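Pre-mRNA-splicing factor 38 (Chaetomium thermophilum, PDB 5F5T) is probably required for pre-mRNA splicing, as a nuclear, spliceosome-associated member of the PRP38 family. Local coordinates at residues K53-G58 against V69-F74; S86-L91 against A123-R128; L119-A124 against D164-D169. All coordinates share one frame; numbering follows the deposited sequence.

Interaction 1: residues K53-G58 against V69-F74; sequences KEQCFG and VEHVRF
Gln55 and His71 make nearly all of this surface contact: of the 96 Å² buried between the segments, 47 Å² falls on the glutamine and 45 Å² on the histidine, although their CA atoms stay 8.9 Å apart. The Gln55 CB already points toward the second helix. CG then lies beside the backbone N (chi1 -68°), 3.6 Å from His71 NE2, and a bend at chi2 turns the amide toward the imidazole. CD comes next, close to the same nitrogen, and at the tip OE1 accepts a weak hydrogen bond from His71 NE2, 2.8 Å long but with an N-H...O angle of only 128°. The amide NE2 stays farther away, 3.9 Å from His71 NE2. Amide and ring planes are turned 53° apart, and OE1 approaches the ring obliquely; Glu70 CG lies above one imidazole face, offset toward the rim. With an alanine here, His71 NE2 would probably lose this acceptor and a gap would open beside the ring. Arg73 folds back on its helix end, NH1 donating to Val69 O (2.8 Å) and to Val72 O. The contact joins the C-terminal ends of helices 50-55 and 61-71; Phe51 meets the His71 ring edge-to-face, Cys56 and Val72 both rest on Leu91 of helix 87-98, and Phe74 reaches strand 149-153.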
ATOM      1  N   LYS A  53      13.514  16.089  15.064  1.00 65.30           N
ATOM      2  CA  LYS A  53      14.479  16.562  16.051  1.00 66.69           C
ATOM      3  C   LYS A  53      13.981  16.453  17.492  1.00 67.70           C
ATOM      4  O   LYS A  53      14.773  16.231  18.405  1.00 87.78           O
ATOM      5  CB  LYS A  53      14.867  18.011  15.749  1.00 71.68           C
ATOM      6  CG  LYS A  53      15.700  18.178  14.486  1.00 62.49           C
ATOM      7  CD  LYS A  53      16.113  19.629  14.293  1.00 76.83           C
ATOM      8  CE  LYS A  53      16.714  19.857  12.915  1.00 96.43           C
ATOM      9  NZ  LYS A  53      18.015  19.148  12.750  1.00106.12           N
ATOM     10  N   GLU A  54      12.679  16.621  17.701  1.00 75.31           N
ATOM     11  CA  GLU A  54      12.133  16.671  19.058  1.00 76.61           C
ATOM     12  C   GLU A  54      11.417  15.399  19.506  1.00 61.21           C
ATOM     13  O   GLU A  54      11.238  15.178  20.702  1.00 78.81           O
ATOM     14  CB  GLU A  54      11.164  17.850  19.187  1.00 93.38           C
ATOM     15  CG  GLU A  54      11.832  19.208  19.183  1.00107.45           C
ATOM     16  CD  GLU A  54      12.564  19.489  20.476  1.00115.54           C
ATOM     17  OE1 GLU A  54      12.108  19.000  21.531  1.00126.38           O
ATOM     18  OE2 GLU A  54      13.590  20.202  20.439  1.00109.78           O
ATOM     19  N   GLN A  55      11.005  14.567  18.558  1.00 75.21           N
ATOM     20  CA  GLN A  55      10.183  13.408  18.891  1.00 72.61           C
ATOM     21  C   GLN A  55      10.728  12.098  18.337  1.00 64.02           C
ATOM     22  O   GLN A  55      10.329  11.024  18.781  1.00 84.73           O
ATOM     23  CB  GLN A  55       8.749  13.619  18.401  1.00 72.99           C
ATOM     24  CG  GLN A  55       8.002  14.708  19.153  1.00 76.04           C
ATOM     25  CD  GLN A  55       7.819  14.376  20.624  1.00 89.55           C
ATOM     26  OE1 GLN A  55       7.565  13.227  20.989  1.00 86.18           O
ATOM     27  NE2 GLN A  55       7.955  15.384  21.477  1.00 97.97           N
ATOM     28  N   CYS A  56      11.625  12.180  17.361  1.00 63.01           N
ATOM     29  CA  CYS A  56      12.221  10.977  16.790  1.00 60.32           C
ATOM     30  C   CYS A  56      13.641  10.766  17.284  1.00 63.23           C
ATOM     31  O   CYS A  56      14.248   9.727  17.031  1.00 74.37           O
ATOM     32  CB  CYS A  56      12.210  11.041  15.266  1.00 72.02           C
ATOM     33  SG  CYS A  56      10.564  10.998  14.553  1.00 72.45           S
ATOM     34  N   PHE A  57      14.169  11.749  17.999  1.00 63.48           N
ATOM     35  CA  PHE A  57      15.553  11.678  18.432  1.00 69.09           C
ATOM     36  C   PHE A  57      15.767  10.544  19.431  1.00 89.37           C
ATOM     37  O   PHE A  57      15.163  10.520  20.503  1.00 89.97           O
ATOM     38  CB  PHE A  57      15.985  13.009  19.041  1.00 67.66           C
ATOM     39  CG  PHE A  57      17.400  13.017  19.527  1.00 82.36           C
ATOM     40  CD1 PHE A  57      18.454  13.079  18.631  1.00 82.31           C
ATOM     41  CD2 PHE A  57      17.680  12.966  20.882  1.00 92.91           C
ATOM     42  CE1 PHE A  57      19.759  13.086  19.076  1.00 92.73           C
ATOM     43  CE2 PHE A  57      18.984  12.973  21.335  1.00 95.05           C
ATOM     44  CZ  PHE A  57      20.025  13.035  20.432  1.00 93.29           C
ATOM     45  N   GLY A  58      16.640   9.612  19.063  1.00 95.01           N
ATOM     46  CA  GLY A  58      17.006   8.497  19.917  1.00 91.13           C
ATOM     47  C   GLY A  58      15.878   7.579  20.353  1.00 89.22           C
ATOM     48  O   GLY A  58      15.963   6.955  21.410  1.00 86.51           O
ATOM     49  N   VAL A  69       0.706   6.740  18.702  1.00 65.85           N
ATOM     50  CA  VAL A  69      -0.507   7.072  19.446  1.00 65.24           C
ATOM     51  C   VAL A  69      -0.536   8.564  19.787  1.00 62.82           C
ATOM     52  O   VAL A  69      -1.563   9.233  19.659  1.00 74.02           O
ATOM     53  CB  VAL A  69      -0.621   6.239  20.733  1.00 69.14           C
ATOM     54  CG1 VAL A  69      -1.735   6.767  21.622  1.00 51.95           C
ATOM     55  CG2 VAL A  69      -0.857   4.777  20.389  1.00 56.79           C
ATOM     56  N   GLU A  70       0.609   9.075  20.214  1.00 69.77           N
ATOM     57  CA  GLU A  70       0.744  10.463  20.640  1.00 72.41           C
ATOM     58  C   GLU A  70       0.615  11.507  19.521  1.00 74.40           C
ATOM     59  O   GLU A  70       0.008  12.557  19.716  1.00 62.40           O
ATOM     60  CB  GLU A  70       2.095  10.630  21.338  1.00 79.44           C
ATOM     61  CG  GLU A  70       2.189  11.789  22.303  1.00 88.85           C
ATOM     62  CD  GLU A  70       3.465  11.730  23.118  1.00111.67           C
ATOM     63  OE1 GLU A  70       3.820  12.750  23.745  1.00126.05           O
ATOM     64  OE2 GLU A  70       4.113  10.657  23.131  1.00 96.42           O
ATOM     65  N   HIS A  71       1.198  11.229  18.358  1.00 63.77           N
ATOM     66  CA  HIS A  71       1.478  12.292  17.398  1.00 60.60           C
ATOM     67  C   HIS A  71       0.885  12.164  15.996  1.00 60.14           C
ATOM     68  O   HIS A  71       0.754  13.170  15.299  1.00 65.52           O
ATOM     69  CB  HIS A  71       2.994  12.444  17.249  1.00 54.90           C
ATOM     70  CG  HIS A  71       3.677  12.934  18.485  1.00 61.92           C
ATOM     71  ND1 HIS A  71       3.440  14.189  19.016  1.00 64.10           N
ATOM     72  CD2 HIS A  71       4.591  12.353  19.291  1.00 65.14           C
ATOM     73  CE1 HIS A  71       4.175  14.348  20.098  1.00 63.91           C
ATOM     74  NE2 HIS A  71       4.887  13.253  20.291  1.00 63.16           N
ATOM     75  N   VAL A  72       0.548  10.963  15.545  1.00 55.04           N
ATOM     76  CA  VAL A  72       0.051  10.868  14.176  1.00 58.21           C
ATOM     77  C   VAL A  72      -1.477  10.859  14.153  1.00 56.56           C
ATOM     78  O   VAL A  72      -2.141  10.090  14.858  1.00 63.59           O
ATOM     79  CB  VAL A  72       0.664   9.664  13.398  1.00 51.66           C
ATOM     80  CG1 VAL A  72       1.745   8.991  14.201  1.00 49.86           C
ATOM     81  CG2 VAL A  72      -0.379   8.689  12.908  1.00 54.85           C
ATOM     82  N   ARG A  73      -2.014  11.803  13.393  1.00 54.21           N
ATOM     83  CA  ARG A  73      -3.447  12.000  13.263  1.00 58.23           C
ATOM     84  C   ARG A  73      -3.881  11.853  11.812  1.00 58.47           C
ATOM     85  O   ARG A  73      -5.051  12.049  11.486  1.00 58.90           O
ATOM     86  CB  ARG A  73      -3.847  13.374  13.799  1.00 61.22           C
ATOM     87  CG  ARG A  73      -3.611  13.543  15.283  1.00 60.91           C
ATOM     88  CD  ARG A  73      -4.301  12.440  16.070  1.00 65.26           C
ATOM     89  NE  ARG A  73      -4.103  12.594  17.508  1.00 91.73           N
ATOM     90  CZ  ARG A  73      -3.333  11.805  18.249  1.00 83.63           C
ATOM     91  NH1 ARG A  73      -2.678  10.796  17.690  1.00 71.33           N
ATOM     92  NH2 ARG A  73      -3.218  12.023  19.552  1.00 96.06           N
ATOM     93  N   PHE A  74      -2.924  11.548  10.938  1.00 56.31           N
ATOM     94  CA  PHE A  74      -3.225  11.335   9.527  1.00 48.36           C
ATOM     95  C   PHE A  74      -2.088  10.642   8.790  1.00 42.53           C
ATOM     96  O   PHE A  74      -0.958  10.585   9.272  1.00 59.80           O
ATOM     97  CB  PHE A  74      -3.548  12.664   8.835  1.00 45.58           C
ATOM     98  CG  PHE A  74      -2.456  13.690   8.940  1.00 59.31           C
ATOM     99  CD1 PHE A  74      -1.423  13.721   8.012  1.00 66.22           C
ATOM    100  CD2 PHE A  74      -2.464  14.628   9.960  1.00 56.66           C
ATOM    101  CE1 PHE A  74      -0.417  14.665   8.103  1.00 58.77           C
ATOM    102  CE2 PHE A  74      -1.461  15.574  10.057  1.00 59.41           C
ATOM    103  CZ  PHE A  74      -0.434  15.591   9.126  1.00 49.65           C
TER

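Interaction 2: residues S86-L91 against A123-R128; sequences SPFLCL and AAFYIR
Phe88 and Phe125 extend their rings into the space between two helices because each places CG opposite its own backbone N, with chi1 of 179° and -173°. For Phe88 the torsion has a clear effect: its CB does not aim at the other helix, yet the end of the ring comes nearer to it. Phe125 starts from a CB that already points across. The two rings are nearly parallel, their planes 22° apart, but with centroids separated by 5.8 Å they are slid so far that they barely overlap. Contact is therefore made through a few atoms at the ring rims and the Phe125 CB rather than by a full stack: Phe88 CE2 lies 3.8 Å from Phe125 CD2, and Phe88 CZ lies 4.1 Å from Phe125 CB. Leu89 adds a second apolar touch at a different place. Its CD1 methyl sits 4.2 Å from Phe125 CE2, near the ring plane and thus at the edge. These three side chains are all buried and account for nearly all of the 128 Å² covered, with Phe125 giving the largest share, 60 Å².

The first helix is fixed at its start by Ser86, the N-cap, whose OG accepts from Leu89 N at 3.0 Å; the same hydroxyl bonds to Gly76 O. Leu89 thus carries both the capping N-H and one of the contacting methyls. At the other helix, Arg128 binds the carbonyl oxygens of Leu170 and Trp182 and makes a cation-pi contact with Trp182. The centre of the contact, which joins helices 87-98 and 117-130, lies about 5 Å from the centre of the chain. Helix 163-172 adjoins both aromatic residues, with Phe166 against Phe88 and Leu170 against Phe125, while Ala123 and Ile127 turn to helix 102-115.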
ATOM      1  N   SER A  86       4.953  14.608   7.284  1.00 63.23           N
ATOM      2  CA  SER A  86       4.043  14.245   8.359  1.00 56.35           C
ATOM      3  C   SER A  86       4.792  13.451   9.413  1.00 59.38           C
ATOM      4  O   SER A  86       5.797  12.806   9.105  1.00 56.01           O
ATOM      5  CB  SER A  86       2.871  13.426   7.828  1.00 55.78           C
ATOM      6  OG  SER A  86       3.316  12.162   7.367  1.00 61.28           O
ATOM      7  N   PRO A  87       4.313  13.500  10.664  1.00 49.37           N
ATOM      8  CA  PRO A  87       4.881  12.637  11.702  1.00 42.49           C
ATOM      9  C   PRO A  87       4.862  11.177  11.262  1.00 47.50           C
ATOM     10  O   PRO A  87       5.784  10.422  11.561  1.00 59.61           O
ATOM     11  CB  PRO A  87       3.945  12.872  12.887  1.00 55.08           C
ATOM     12  CG  PRO A  87       3.491  14.292  12.700  1.00 37.58           C
ATOM     13  CD  PRO A  87       3.280  14.402  11.208  1.00 44.28           C
ATOM     14  N   PHE A  88       3.824  10.807  10.520  1.00 49.32           N
ATOM     15  CA  PHE A  88       3.691   9.466   9.970  1.00 50.70           C
ATOM     16  C   PHE A  88       4.891   9.102   9.095  1.00 49.71           C
ATOM     17  O   PHE A  88       5.502   8.040   9.266  1.00 58.26           O
ATOM     18  CB  PHE A  88       2.385   9.370   9.181  1.00 35.71           C
ATOM     19  CG  PHE A  88       2.143   8.029   8.553  1.00 41.28           C
ATOM     20  CD1 PHE A  88       1.580   7.000   9.285  1.00 40.79           C
ATOM     21  CD2 PHE A  88       2.424   7.816   7.213  1.00 45.33           C
ATOM     22  CE1 PHE A  88       1.339   5.773   8.706  1.00 51.01           C
ATOM     23  CE2 PHE A  88       2.182   6.588   6.628  1.00 46.31           C
ATOM     24  CZ  PHE A  88       1.639   5.565   7.375  1.00 49.71           C
ATOM     25  N   LEU A  89       5.235   9.998   8.174  1.00 58.43           N
ATOM     26  CA  LEU A  89       6.362   9.780   7.275  1.00 52.65           C
ATOM     27  C   LEU A  89       7.674   9.714   8.044  1.00 64.42           C
ATOM     28  O   LEU A  89       8.515   8.850   7.783  1.00 69.29           O
ATOM     29  CB  LEU A  89       6.435  10.883   6.224  1.00 52.07           C
ATOM     30  CG  LEU A  89       7.486  10.678   5.134  1.00 58.45           C
ATOM     31  CD1 LEU A  89       7.289   9.334   4.459  1.00 40.40           C
ATOM     32  CD2 LEU A  89       7.419  11.801   4.115  1.00 58.39           C
ATOM     33  N   CYS A  90       7.833  10.620   9.006  1.00 50.15           N
ATOM     34  CA  CYS A  90       9.045  10.673   9.811  1.00 59.62           C
ATOM     35  C   CYS A  90       9.248   9.368  10.562  1.00 52.42           C
ATOM     36  O   CYS A  90      10.359   8.844  10.630  1.00 68.37           O
ATOM     37  CB  CYS A  90       8.984  11.837  10.800  1.00 44.45           C
ATOM     38  SG  CYS A  90       8.962  13.464  10.029  1.00 69.80           S
ATOM     39  N   LEU A  91       8.162   8.844  11.116  1.00 62.75           N
ATOM     40  CA  LEU A  91       8.216   7.588  11.844  1.00 57.79           C
ATOM     41  C   LEU A  91       8.496   6.429  10.904  1.00 55.48           C
ATOM     42  O   LEU A  91       9.170   5.473  11.280  1.00 59.42           O
ATOM     43  CB  LEU A  91       6.916   7.356  12.615  1.00 46.04           C
ATOM     44  CG  LEU A  91       6.791   8.259  13.842  1.00 64.48           C
ATOM     45  CD1 LEU A  91       5.476   8.039  14.567  1.00 52.61           C
ATOM     46  CD2 LEU A  91       7.964   8.009  14.778  1.00 56.81           C
ATOM     47  N   ALA A 123       2.750   0.257   9.825  1.00 56.00           N
ATOM     48  CA  ALA A 123       3.334  -1.067   9.640  1.00 55.93           C
ATOM     49  C   ALA A 123       3.124  -1.554   8.213  1.00 60.08           C
ATOM     50  O   ALA A 123       4.032  -2.108   7.604  1.00 64.73           O
ATOM     51  CB  ALA A 123       2.746  -2.052  10.635  1.00 49.98           C
ATOM     52  N   ALA A 124       1.926  -1.342   7.683  1.00 59.61           N
ATOM     53  CA  ALA A 124       1.615  -1.748   6.321  1.00 55.56           C
ATOM     54  C   ALA A 124       2.483  -0.983   5.327  1.00 55.80           C
ATOM     55  O   ALA A 124       3.000  -1.562   4.370  1.00 56.91           O
ATOM     56  CB  ALA A 124       0.147  -1.530   6.022  1.00 44.12           C
ATOM     57  N   PHE A 125       2.650   0.314   5.573  1.00 53.08           N
ATOM     58  CA  PHE A 125       3.490   1.158   4.728  1.00 50.75           C
ATOM     59  C   PHE A 125       4.915   0.609   4.708  1.00 56.67           C
ATOM     60  O   PHE A 125       5.488   0.368   3.641  1.00 59.09           O
ATOM     61  CB  PHE A 125       3.477   2.600   5.240  1.00 51.82           C
ATOM     62  CG  PHE A 125       4.175   3.585   4.338  1.00 55.47           C
ATOM     63  CD1 PHE A 125       4.100   3.469   2.961  1.00 59.81           C
ATOM     64  CD2 PHE A 125       4.901   4.637   4.875  1.00 59.78           C
ATOM     65  CE1 PHE A 125       4.738   4.383   2.136  1.00 54.61           C
ATOM     66  CE2 PHE A 125       5.542   5.552   4.057  1.00 57.35           C
ATOM     67  CZ  PHE A 125       5.460   5.425   2.685  1.00 59.80           C
ATOM     68  N   TYR A 126       5.452   0.361   5.898  1.00 50.18           N
ATOM     69  CA  TYR A 126       6.814  -0.132   6.050  1.00 55.27           C
ATOM     70  C   TYR A 126       6.993  -1.487   5.374  1.00 63.60           C
ATOM     71  O   TYR A 126       8.030  -1.758   4.764  1.00 68.68           O
ATOM     72  CB  TYR A 126       7.181  -0.229   7.533  1.00 51.93           C
ATOM     73  CG  TYR A 126       8.610  -0.655   7.768  1.00 58.15           C
ATOM     74  CD1 TYR A 126       9.650   0.257   7.661  1.00 60.13           C
ATOM     75  CD2 TYR A 126       8.921  -1.970   8.084  1.00 63.25           C
ATOM     76  CE1 TYR A 126      10.959  -0.128   7.867  1.00 83.41           C
ATOM     77  CE2 TYR A 126      10.226  -2.364   8.292  1.00 65.12           C
ATOM     78  CZ  TYR A 126      11.242  -1.439   8.182  1.00 75.88           C
ATOM     79  OH  TYR A 126      12.547  -1.828   8.387  1.00 86.85           O
ATOM     80  N   ILE A 127       5.981  -2.339   5.497  1.00 63.47           N
ATOM     81  CA  ILE A 127       6.012  -3.651   4.872  1.00 60.18           C
ATOM     82  C   ILE A 127       6.061  -3.509   3.354  1.00 70.33           C
ATOM     83  O   ILE A 127       6.855  -4.173   2.689  1.00 72.21           O
ATOM     84  CB  ILE A 127       4.798  -4.503   5.284  1.00 64.85           C
ATOM     85  CG1 ILE A 127       4.959  -4.976   6.731  1.00 63.25           C
ATOM     86  CG2 ILE A 127       4.637  -5.699   4.352  1.00 59.34           C
ATOM     87  CD1 ILE A 127       3.862  -5.908   7.203  1.00 63.44           C
ATOM     88  N   ARG A 128       5.231  -2.622   2.813  1.00 57.72           N
ATOM     89  CA  ARG A 128       5.220  -2.379   1.374  1.00 58.86           C
ATOM     90  C   ARG A 128       6.583  -1.872   0.909  1.00 66.62           C
ATOM     91  O   ARG A 128       7.045  -2.200  -0.186  1.00 56.87           O
ATOM     92  CB  ARG A 128       4.125  -1.377   1.000  1.00 48.57           C
ATOM     93  CG  ARG A 128       4.174  -0.926  -0.453  1.00 50.83           C
ATOM     94  CD  ARG A 128       3.768  -2.073  -1.369  1.00 47.41           C
ATOM     95  NE  ARG A 128       3.778  -1.710  -2.784  1.00 56.81           N
ATOM     96  CZ  ARG A 128       4.874  -1.575  -3.524  1.00 63.68           C
ATOM     97  NH1 ARG A 128       6.072  -1.765  -2.990  1.00 76.90           N
ATOM     98  NH2 ARG A 128       4.771  -1.241  -4.800  1.00 53.90           N
TER

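Interaction 3: residues L119-A124 against D164-D169; sequences LRALAA and DEFIDD
Ala121 and Phe166 have CA atoms 7.6 Å apart, and Ala124 and Ile167 7.3 Å, a spacing consistent with close helix-helix packing in the largely helical PRP38 fold. Helices 117-130 and 163-172 meet here through side chains of unequal size, two alanines on the first helix against a phenylalanine and an isoleucine on the second. All four are buried, and the pairing covers 150 Å². Phe166 has its CG opposite the backbone N (chi1 -174°), which sends the ring across to the first helix. There its CE2 lies 3.9 Å from Ala121 CB and 3.4 Å from Ala121 O. The carbonyl oxygen sits at the ring edge, near its plane, so it faces the aromatic C-H rim.

The far side of the second helix is polar and looks outward to a partner: there Asp164 and Asp168 form salt bridges with basic side chains of another protein chain, not with helix 117-130. On the first helix, Arg120 makes a salt bridge with Asp146, and Leu122 turns to helix 87-98. Ile167 also touches Phe143 and Leu144. Its CB does not aim directly at the first helix, but CG1 lies beside the backbone N (chi1 -63°), and the branch ends in CD1, which rests 3.6 Å from Ala124 CB.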
ATOM      1  N   LEU A 119      -1.084   2.833  13.644  1.00 51.61           N
ATOM      2  CA  LEU A 119       0.042   1.923  13.812  1.00 53.52           C
ATOM      3  C   LEU A 119       0.004   0.854  12.718  1.00 55.19           C
ATOM      4  O   LEU A 119       1.042   0.475  12.168  1.00 64.91           O
ATOM      5  CB  LEU A 119       0.028   1.272  15.195  1.00 49.47           C
ATOM      6  CG  LEU A 119       1.209   0.345  15.489  1.00 62.20           C
ATOM      7  CD1 LEU A 119       2.523   1.069  15.204  1.00 45.52           C
ATOM      8  CD2 LEU A 119       1.171  -0.128  16.927  1.00 61.03           C
ATOM      9  N   ARG A 120      -1.197   0.366  12.412  1.00 42.98           N
ATOM     10  CA  ARG A 120      -1.374  -0.605  11.335  1.00 53.21           C
ATOM     11  C   ARG A 120      -1.041   0.015   9.991  1.00 53.08           C
ATOM     12  O   ARG A 120      -0.458  -0.637   9.126  1.00 61.65           O
ATOM     13  CB  ARG A 120      -2.802  -1.163  11.318  1.00 48.20           C
ATOM     14  CG  ARG A 120      -3.082  -2.062  10.122  1.00 48.91           C
ATOM     15  CD  ARG A 120      -4.334  -2.906  10.285  1.00 57.11           C
ATOM     16  NE  ARG A 120      -4.325  -3.649  11.539  1.00 73.87           N
ATOM     17  CZ  ARG A 120      -5.334  -4.391  11.980  1.00 67.13           C
ATOM     18  NH1 ARG A 120      -5.225  -5.028  13.136  1.00 74.66           N
ATOM     19  NH2 ARG A 120      -6.451  -4.495  11.269  1.00 74.97           N
ATOM     20  N   ALA A 121      -1.432   1.274   9.815  1.00 39.90           N
ATOM     21  CA  ALA A 121      -1.139   1.981   8.573  1.00 62.62           C
ATOM     22  C   ALA A 121       0.368   2.123   8.384  1.00 63.82           C
ATOM     23  O   ALA A 121       0.893   1.880   7.297  1.00 54.21           O
ATOM     24  CB  ALA A 121      -1.802   3.342   8.569  1.00 46.48           C
ATOM     25  N   LEU A 122       1.055   2.483   9.464  1.00 54.27           N
ATOM     26  CA  LEU A 122       2.502   2.631   9.447  1.00 61.76           C
ATOM     27  C   LEU A 122       3.180   1.309   9.136  1.00 58.31           C
ATOM     28  O   LEU A 122       4.053   1.240   8.273  1.00 59.28           O
ATOM     29  CB  LEU A 122       3.004   3.159  10.792  1.00 49.80           C
ATOM     30  CG  LEU A 122       4.507   3.447  10.867  1.00 49.41           C
ATOM     31  CD1 LEU A 122       4.948   4.292   9.678  1.00 50.16           C
ATOM     32  CD2 LEU A 122       4.902   4.098  12.186  1.00 55.10           C
ATOM     33  N   ALA A 123       2.750   0.257   9.825  1.00 56.00           N
ATOM     34  CA  ALA A 123       3.334  -1.067   9.640  1.00 55.93           C
ATOM     35  C   ALA A 123       3.124  -1.554   8.213  1.00 60.08           C
ATOM     36  O   ALA A 123       4.032  -2.108   7.604  1.00 64.73           O
ATOM     37  CB  ALA A 123       2.746  -2.052  10.635  1.00 49.98           C
ATOM     38  N   ALA A 124       1.926  -1.342   7.683  1.00 59.61           N
ATOM     39  CA  ALA A 124       1.615  -1.748   6.321  1.00 55.56           C
ATOM     40  C   ALA A 124       2.483  -0.983   5.327  1.00 55.80           C
ATOM     41  O   ALA A 124       3.000  -1.562   4.370  1.00 56.91           O
ATOM     42  CB  ALA A 124       0.147  -1.530   6.022  1.00 44.12           C
ATOM     43  N   ASP A 164      -8.854   0.114   4.297  1.00 43.57           N
ATOM     44  CA  ASP A 164      -8.873  -0.777   3.145  1.00 51.34           C
ATOM     45  C   ASP A 164      -8.462  -0.026   1.885  1.00 60.42           C
ATOM     46  O   ASP A 164      -7.826  -0.590   0.991  1.00 68.62           O
ATOM     47  CB  ASP A 164     -10.252  -1.421   2.972  1.00 45.56           C
ATOM     48  CG  ASP A 164     -11.372  -0.410   2.917  1.00 50.85           C
ATOM     49  OD1 ASP A 164     -11.552   0.335   3.902  1.00 57.32           O
ATOM     50  OD2 ASP A 164     -12.093  -0.382   1.897  1.00 48.42           O
ATOM     51  N   GLU A 165      -8.810   1.255   1.831  1.00 49.42           N
ATOM     52  CA  GLU A 165      -8.409   2.102   0.714  1.00 58.95           C
ATOM     53  C   GLU A 165      -6.908   2.395   0.736  1.00 61.39           C
ATOM     54  O   GLU A 165      -6.263   2.450  -0.309  1.00 54.41           O
ATOM     55  CB  GLU A 165      -9.195   3.409   0.732  1.00 44.71           C
ATOM     56  CG  GLU A 165     -10.427   3.389  -0.156  1.00 69.62           C
ATOM     57  CD  GLU A 165     -11.019   4.771  -0.352  1.00 93.73           C
ATOM     58  OE1 GLU A 165     -10.542   5.721   0.305  1.00 95.87           O
ATOM     59  OE2 GLU A 165     -11.953   4.909  -1.170  1.00107.87           O
ATOM     60  N   PHE A 166      -6.361   2.586   1.931  1.00 54.29           N
ATOM     61  CA  PHE A 166      -4.931   2.806   2.089  1.00 58.92           C
ATOM     62  C   PHE A 166      -4.137   1.559   1.688  1.00 65.29           C
ATOM     63  O   PHE A 166      -3.129   1.649   0.982  1.00 58.01           O
ATOM     64  CB  PHE A 166      -4.620   3.210   3.534  1.00 45.89           C
ATOM     65  CG  PHE A 166      -3.190   3.600   3.762  1.00 45.83           C
ATOM     66  CD1 PHE A 166      -2.657   4.726   3.156  1.00 47.56           C
ATOM     67  CD2 PHE A 166      -2.376   2.834   4.580  1.00 39.62           C
ATOM     68  CE1 PHE A 166      -1.335   5.082   3.365  1.00 51.80           C
ATOM     69  CE2 PHE A 166      -1.054   3.183   4.792  1.00 50.03           C
ATOM     70  CZ  PHE A 166      -0.534   4.309   4.185  1.00 44.86           C
ATOM     71  N   ILE A 167      -4.607   0.397   2.137  1.00 59.13           N
ATOM     72  CA  ILE A 167      -3.993  -0.880   1.789  1.00 53.16           C
ATOM     73  C   ILE A 167      -4.043  -1.102   0.286  1.00 61.44           C
ATOM     74  O   ILE A 167      -3.042  -1.472  -0.331  1.00 63.69           O
ATOM     75  CB  ILE A 167      -4.691  -2.063   2.488  1.00 57.19           C
ATOM     76  CG1 ILE A 167      -4.545  -1.948   4.004  1.00 51.68           C
ATOM     77  CG2 ILE A 167      -4.126  -3.381   2.000  1.00 58.69           C
ATOM     78  CD1 ILE A 167      -3.120  -1.930   4.470  1.00 49.84           C
ATOM     79  N   ASP A 168      -5.212  -0.856  -0.296  1.00 56.23           N
ATOM     80  CA  ASP A 168      -5.392  -1.008  -1.733  1.00 58.37           C
ATOM     81  C   ASP A 168      -4.449  -0.075  -2.486  1.00 70.49           C
ATOM     82  O   ASP A 168      -3.899  -0.447  -3.525  1.00 64.46           O
ATOM     83  CB  ASP A 168      -6.843  -0.726  -2.129  1.00 62.47           C
ATOM     84  CG  ASP A 168      -7.166  -1.187  -3.537  1.00 64.88           C
ATOM     85  OD1 ASP A 168      -6.731  -2.293  -3.923  1.00 66.53           O
ATOM     86  OD2 ASP A 168      -7.844  -0.434  -4.267  1.00 77.58           O
ATOM     87  N   ASP A 169      -4.259   1.132  -1.955  1.00 56.48           N
ATOM     88  CA  ASP A 169      -3.307   2.076  -2.531  1.00 53.12           C
ATOM     89  C   ASP A 169      -1.880   1.535  -2.488  1.00 66.57           C
ATOM     90  O   ASP A 169      -1.140   1.637  -3.463  1.00 53.19           O
ATOM     91  CB  ASP A 169      -3.372   3.423  -1.815  1.00 48.97           C
ATOM     92  CG  ASP A 169      -4.530   4.282  -2.289  1.00 73.36           C
ATOM     93  OD1 ASP A 169      -5.248   3.850  -3.214  1.00 68.39           O
ATOM     94  OD2 ASP A 169      -4.704   5.398  -1.753  1.00 73.33           O
TER

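From the N terminus, interaction 1 comes first, closing the short helical excursion between 53-58 and 69-74 before interaction 2 opens at 86-91. Interaction 2 closes a longer, mostly helical span on helix 117-130. Interaction 3 sets out from that same helix, sharing Ala123 and Ala124, and closes on helix 163-172 after a span that includes the hairpin of strands 149-153 and 158-162. The spans of interactions 2 and 3 overlap without nesting. Spatially, interaction 1 is peripheral and meets interaction 2 through Phe74 on Ser86 and His71 O on Pro87. Interactions 2 and 3 have centres about 9 Å apart, and Phe88 packs against Leu122 and Ala121 O.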